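Local coordinates for 2-(hydroxymethyl)glutarate dehydrogenase (Eubacterium barkeri, PDB 3CKY), which catalyses the NAD-dependent interconversion of 2-formylglutarate and (S)-2-hydroxymethylglutarate, a step in the fermentation of nicotinate, at residues 191-196 / 284-289; 207-212 / 217-222. All blocks are in the same frame, centred on the assembly; numbering follows the deposited sequence.

Contact 1. Residues 191-196 / 284-289; sequences ALVLGV and AVIKVW
In the all-helical C-terminal domain of this β-hydroxyacid dehydrogenase, L192 and V193, near the end of the long helix 169-197, pack against I286 and W289 at the start of the last helix, 286-293. All four side chains are buried and the meeting is wholly apolar, with no hydrogen bond across it. V193 takes the larger share on its helix. Its CG2 methyl fits between two residues one turn apart, 3.9 Å from CG1 of I286 and 3.8 Å from CB of W289. With CG1 anti to the backbone N (chi1 170°), CG2 is the branch turned toward I286 and W289. V193 and I286 run alongside each other but point opposite ways, while V193 meets W289 roughly perpendicularly.

I286 reaches further with its δ-methyl: CD1 lies 4.0 Å from CB of L192 and 4.1 Å from L192 CD1, so it is the end of the isoleucine that meets the root and one branch of the leucine. The extended chain (chi1 -162°, chi2 167°) carries CD1 across to that position. The long helix that receives these contacts follows the Rossmann domain and links it to the helical domain, as in other members of the HIBADH-related family; here helix 286-293 packs alongside its last turns. W289 offers only its CB to V193. The indole leads away from the segment 191-196, and the W289 side chain packs on A189 and E190, about a turn before V193 on helix 169-197, on I268 of helix 260-274 and on P260 of the second subunit. L192 is also touched by M223 and I227 of helix 217-228, while V193 meets V257 of the second subunit.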
# COMPACT_ATOMS: atom_id res chain seq x y z
N ALA A 191 -3.10 -14.24 8.04
CA ALA A 191 -2.68 -14.85 9.31
C ALA A 191 -3.01 -16.33 9.41
O ALA A 191 -2.19 -17.14 9.87
CB ALA A 191 -3.32 -14.12 10.49
N LEU A 192 -4.22 -16.69 9.00
CA LEU A 192 -4.68 -18.07 9.06
C LEU A 192 -3.92 -18.96 8.08
O LEU A 192 -3.54 -20.08 8.40
CB LEU A 192 -6.18 -18.15 8.79
CG LEU A 192 -7.09 -17.58 9.89
CD1 LEU A 192 -8.55 -17.67 9.46
CD2 LEU A 192 -6.87 -18.32 11.22
N VAL A 193 -3.67 -18.43 6.89
CA VAL A 193 -2.87 -19.13 5.89
C VAL A 193 -1.44 -19.39 6.39
O VAL A 193 -0.91 -20.49 6.21
CB VAL A 193 -2.86 -18.34 4.57
CG1 VAL A 193 -1.84 -18.92 3.58
CG2 VAL A 193 -4.29 -18.26 3.99
N LEU A 194 -0.84 -18.37 7.01
CA LEU A 194 0.49 -18.49 7.62
C LEU A 194 0.52 -19.60 8.67
O LEU A 194 1.42 -20.43 8.66
CB LEU A 194 0.90 -17.17 8.26
CG LEU A 194 2.31 -17.11 8.92
CD1 LEU A 194 3.44 -17.35 7.92
CD2 LEU A 194 2.52 -15.81 9.69
N GLY A 195 -0.48 -19.58 9.55
CA GLY A 195 -0.59 -20.55 10.64
C GLY A 195 -0.67 -21.96 10.14
O GLY A 195 0.05 -22.82 10.63
N VAL A 196 -1.53 -22.19 9.14
CA VAL A 196 -1.67 -23.51 8.54
C VAL A 196 -0.35 -23.93 7.92
O VAL A 196 0.15 -25.02 8.18
CB VAL A 196 -2.83 -23.58 7.51
CG1 VAL A 196 -2.79 -24.94 6.75
CG2 VAL A 196 -4.18 -23.40 8.23
N ALA A 284 -14.45 -15.04 2.31
CA ALA A 284 -13.95 -15.77 1.13
C ALA A 284 -12.70 -15.12 0.53
O ALA A 284 -12.04 -15.71 -0.28
CB ALA A 284 -15.04 -15.92 0.06
N VAL A 285 -12.38 -13.90 0.93
CA VAL A 285 -11.11 -13.26 0.49
C VAL A 285 -9.87 -14.12 0.83
O VAL A 285 -8.85 -14.04 0.14
CB VAL A 285 -10.98 -11.83 1.07
CG1 VAL A 285 -10.61 -11.87 2.56
CG2 VAL A 285 -9.99 -11.01 0.27
N ILE A 286 -9.97 -14.96 1.88
CA ILE A 286 -8.93 -15.93 2.21
C ILE A 286 -8.53 -16.82 0.99
O ILE A 286 -7.37 -17.21 0.85
CB ILE A 286 -9.31 -16.83 3.43
CG1 ILE A 286 -8.07 -17.50 4.02
CG2 ILE A 286 -10.35 -17.91 3.03
CD1 ILE A 286 -8.26 -18.16 5.38
N LYS A 287 -9.50 -17.12 0.13
CA LYS A 287 -9.27 -17.90 -1.09
C LYS A 287 -8.23 -17.26 -2.02
O LYS A 287 -7.56 -17.97 -2.77
CB LYS A 287 -10.56 -18.08 -1.86
CG LYS A 287 -11.61 -18.93 -1.17
CD LYS A 287 -12.81 -19.10 -2.10
CE LYS A 287 -13.98 -19.70 -1.38
NZ LYS A 287 -15.08 -20.04 -2.34
N VAL A 288 -8.08 -15.94 -1.97
CA VAL A 288 -6.97 -15.25 -2.67
C VAL A 288 -5.60 -15.87 -2.33
O VAL A 288 -4.81 -16.17 -3.22
CB VAL A 288 -6.90 -13.74 -2.39
CG1 VAL A 288 -5.63 -13.13 -3.01
CG2 VAL A 288 -8.16 -13.03 -2.91
N TRP A 289 -5.34 -16.08 -1.05
CA TRP A 289 -4.06 -16.60 -0.61
C TRP A 289 -3.95 -18.11 -0.77
O TRP A 289 -2.88 -18.63 -1.10
CB TRP A 289 -3.80 -16.18 0.84
CG TRP A 289 -3.83 -14.68 1.05
CD1 TRP A 289 -4.54 -14.01 1.99
CD2 TRP A 289 -3.13 -13.67 0.28
NE1 TRP A 289 -4.34 -12.65 1.87
CE2 TRP A 289 -3.48 -12.42 0.83
CE3 TRP A 289 -2.26 -13.71 -0.82
CZ2 TRP A 289 -2.97 -11.21 0.32
CZ3 TRP A 289 -1.76 -12.51 -1.33
CH2 TRP A 289 -2.12 -11.28 -0.75

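Contact 2. Residues 207-212 / 217-222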
# COMPACT_ATOMS: atom_id res chain seq x y z
N GLU A 207 -9.35 -21.64 18.74
CA GLU A 207 -9.38 -21.83 20.17
C GLU A 207 -8.46 -20.83 20.85
O GLU A 207 -8.88 -20.12 21.74
CB GLU A 207 -8.95 -23.24 20.53
CG GLU A 207 -9.07 -23.54 22.00
CD GLU A 207 -8.55 -24.91 22.35
OE1 GLU A 207 -7.85 -25.53 21.50
OE2 GLU A 207 -8.82 -25.37 23.49
N ILE A 208 -7.21 -20.76 20.41
CA ILE A 208 -6.20 -19.98 21.12
C ILE A 208 -6.31 -18.48 20.85
O ILE A 208 -6.37 -17.69 21.78
CB ILE A 208 -4.78 -20.53 20.83
CG1 ILE A 208 -4.63 -21.90 21.51
CG2 ILE A 208 -3.71 -19.57 21.32
CD1 ILE A 208 -3.37 -22.61 21.18
N ILE A 209 -6.36 -18.09 19.59
CA ILE A 209 -6.45 -16.66 19.24
C ILE A 209 -7.78 -16.05 19.71
O ILE A 209 -7.82 -14.89 20.14
CB ILE A 209 -6.28 -16.44 17.74
CG1 ILE A 209 -4.88 -16.91 17.32
CG2 ILE A 209 -6.50 -14.96 17.35
CD1 ILE A 209 -4.75 -17.18 15.84
N GLY A 210 -8.84 -16.85 19.66
CA GLY A 210 -10.14 -16.45 20.19
C GLY A 210 -10.14 -16.07 21.65
O GLY A 210 -10.98 -15.29 22.08
N LYS A 211 -9.19 -16.61 22.41
CA LYS A 211 -9.05 -16.26 23.81
C LYS A 211 -7.81 -15.40 24.06
O LYS A 211 -7.35 -15.27 25.19
CB LYS A 211 -9.02 -17.55 24.62
CG LYS A 211 -10.20 -18.43 24.27
CD LYS A 211 -10.33 -19.63 25.17
CE LYS A 211 -11.16 -20.72 24.50
NZ LYS A 211 -12.20 -20.16 23.54
N SER A 212 -7.28 -14.80 23.00
CA SER A 212 -6.02 -14.08 23.08
C SER A 212 -6.18 -12.70 22.45
O SER A 212 -7.24 -12.38 21.92
CB SER A 212 -4.93 -14.89 22.39
OG SER A 212 -4.72 -16.13 23.06
N TYR A 217 -14.02 -9.24 16.34
CA TYR A 217 -15.34 -9.67 15.93
C TYR A 217 -15.29 -10.34 14.54
O TYR A 217 -15.94 -11.35 14.32
CB TYR A 217 -16.32 -8.50 15.93
CG TYR A 217 -17.65 -8.91 15.39
CD1 TYR A 217 -18.58 -9.56 16.19
CD2 TYR A 217 -17.96 -8.71 14.06
CE1 TYR A 217 -19.80 -9.97 15.68
CE2 TYR A 217 -19.17 -9.12 13.54
CZ TYR A 217 -20.08 -9.74 14.36
OH TYR A 217 -21.27 -10.14 13.84
N ALA A 218 -14.51 -9.78 13.63
CA ALA A 218 -14.26 -10.41 12.31
C ALA A 218 -13.96 -11.91 12.44
O ALA A 218 -14.60 -12.74 11.79
CB ALA A 218 -13.15 -9.72 11.58
N MET A 219 -13.01 -12.26 13.29
CA MET A 219 -12.68 -13.65 13.50
C MET A 219 -13.86 -14.41 14.13
O MET A 219 -14.17 -15.53 13.71
CB MET A 219 -11.44 -13.78 14.36
CG MET A 219 -11.07 -15.22 14.65
SD MET A 219 -9.49 -15.37 15.46
CE MET A 219 -9.26 -17.14 15.39
N GLU A 220 -14.50 -13.83 15.14
CA GLU A 220 -15.61 -14.49 15.82
C GLU A 220 -16.76 -14.79 14.86
O GLU A 220 -17.29 -15.89 14.86
CB GLU A 220 -16.12 -13.66 16.99
CG GLU A 220 -15.21 -13.72 18.21
CD GLU A 220 -15.00 -12.37 18.88
OE1 GLU A 220 -16.01 -11.63 19.05
OE2 GLU A 220 -13.82 -12.05 19.23
N ALA A 221 -17.10 -13.82 14.03
CA ALA A 221 -18.22 -13.96 13.11
C ALA A 221 -17.95 -14.94 11.96
O ALA A 221 -18.86 -15.67 11.53
CB ALA A 221 -18.61 -12.60 12.56
N LYS A 222 -16.72 -14.95 11.45
CA LYS A 222 -16.45 -15.61 10.18
C LYS A 222 -15.76 -16.98 10.27
O LYS A 222 -16.01 -17.84 9.45
CB LYS A 222 -15.63 -14.68 9.28
CG LYS A 222 -16.26 -13.30 9.05
CD LYS A 222 -17.66 -13.38 8.49
CE LYS A 222 -18.22 -12.00 8.18
NZ LYS A 222 -19.63 -12.09 7.67
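The thioether end of M219 lies against the β-branched side of I209, the two side chains standing roughly perpendicular. SD stands 3.6 Å from CG2 of I209, and CE lies 3.9 Å from I209 CB, so sulfur and methyl both rest on the branch point; CE also comes within 4.3 Å of the backbone N of G210. M219 gets there by being fully extended, with CG anti to the backbone N (chi1 179°) and the chain straight beyond it. These residues join helices 202-210 and 217-228, consecutive helices of the C-terminal domain connected by a short loop. Shortening M219 to an alanine is likely to leave CB and CG2 of I209 without the sulfur and methyl that lie against them, opening a gap between the two helices. M219 also touches L188 of helix 169-197, and its backbone N is hydrogen-bonded to S216 OG. Near the C-terminal end of helix 202-210, I208 O accepts hydrogen bonds from K211 N and, from the opposite face of its carbonyl plane, S212 OG at 2.6 Å. Beyond this turn, I208 packs on V164 and S212 on N177, both of the second subunit.

Both contacts belong to the helical C-terminal domain, with their centres 15 Å apart and nearest atoms about 5 Å apart, without touching. Along the chain the residues of contact 2 fall between the two segments that contact 1 brings together: helix 169-197 leads into 202-210, then 217-228, and only much later does 286-293 return to the first. Contact 2 thus joins sequence neighbours, and contact 1 distant parts. Helix 217-228 connects them: it carries M219 of contact 2, and its later residues M223 and I227 touch L192 of contact 1. Both contacts adjoin the second subunit, so this part of the helical domain lies at a subunit interface of the homotetramer, away from the annotated sites.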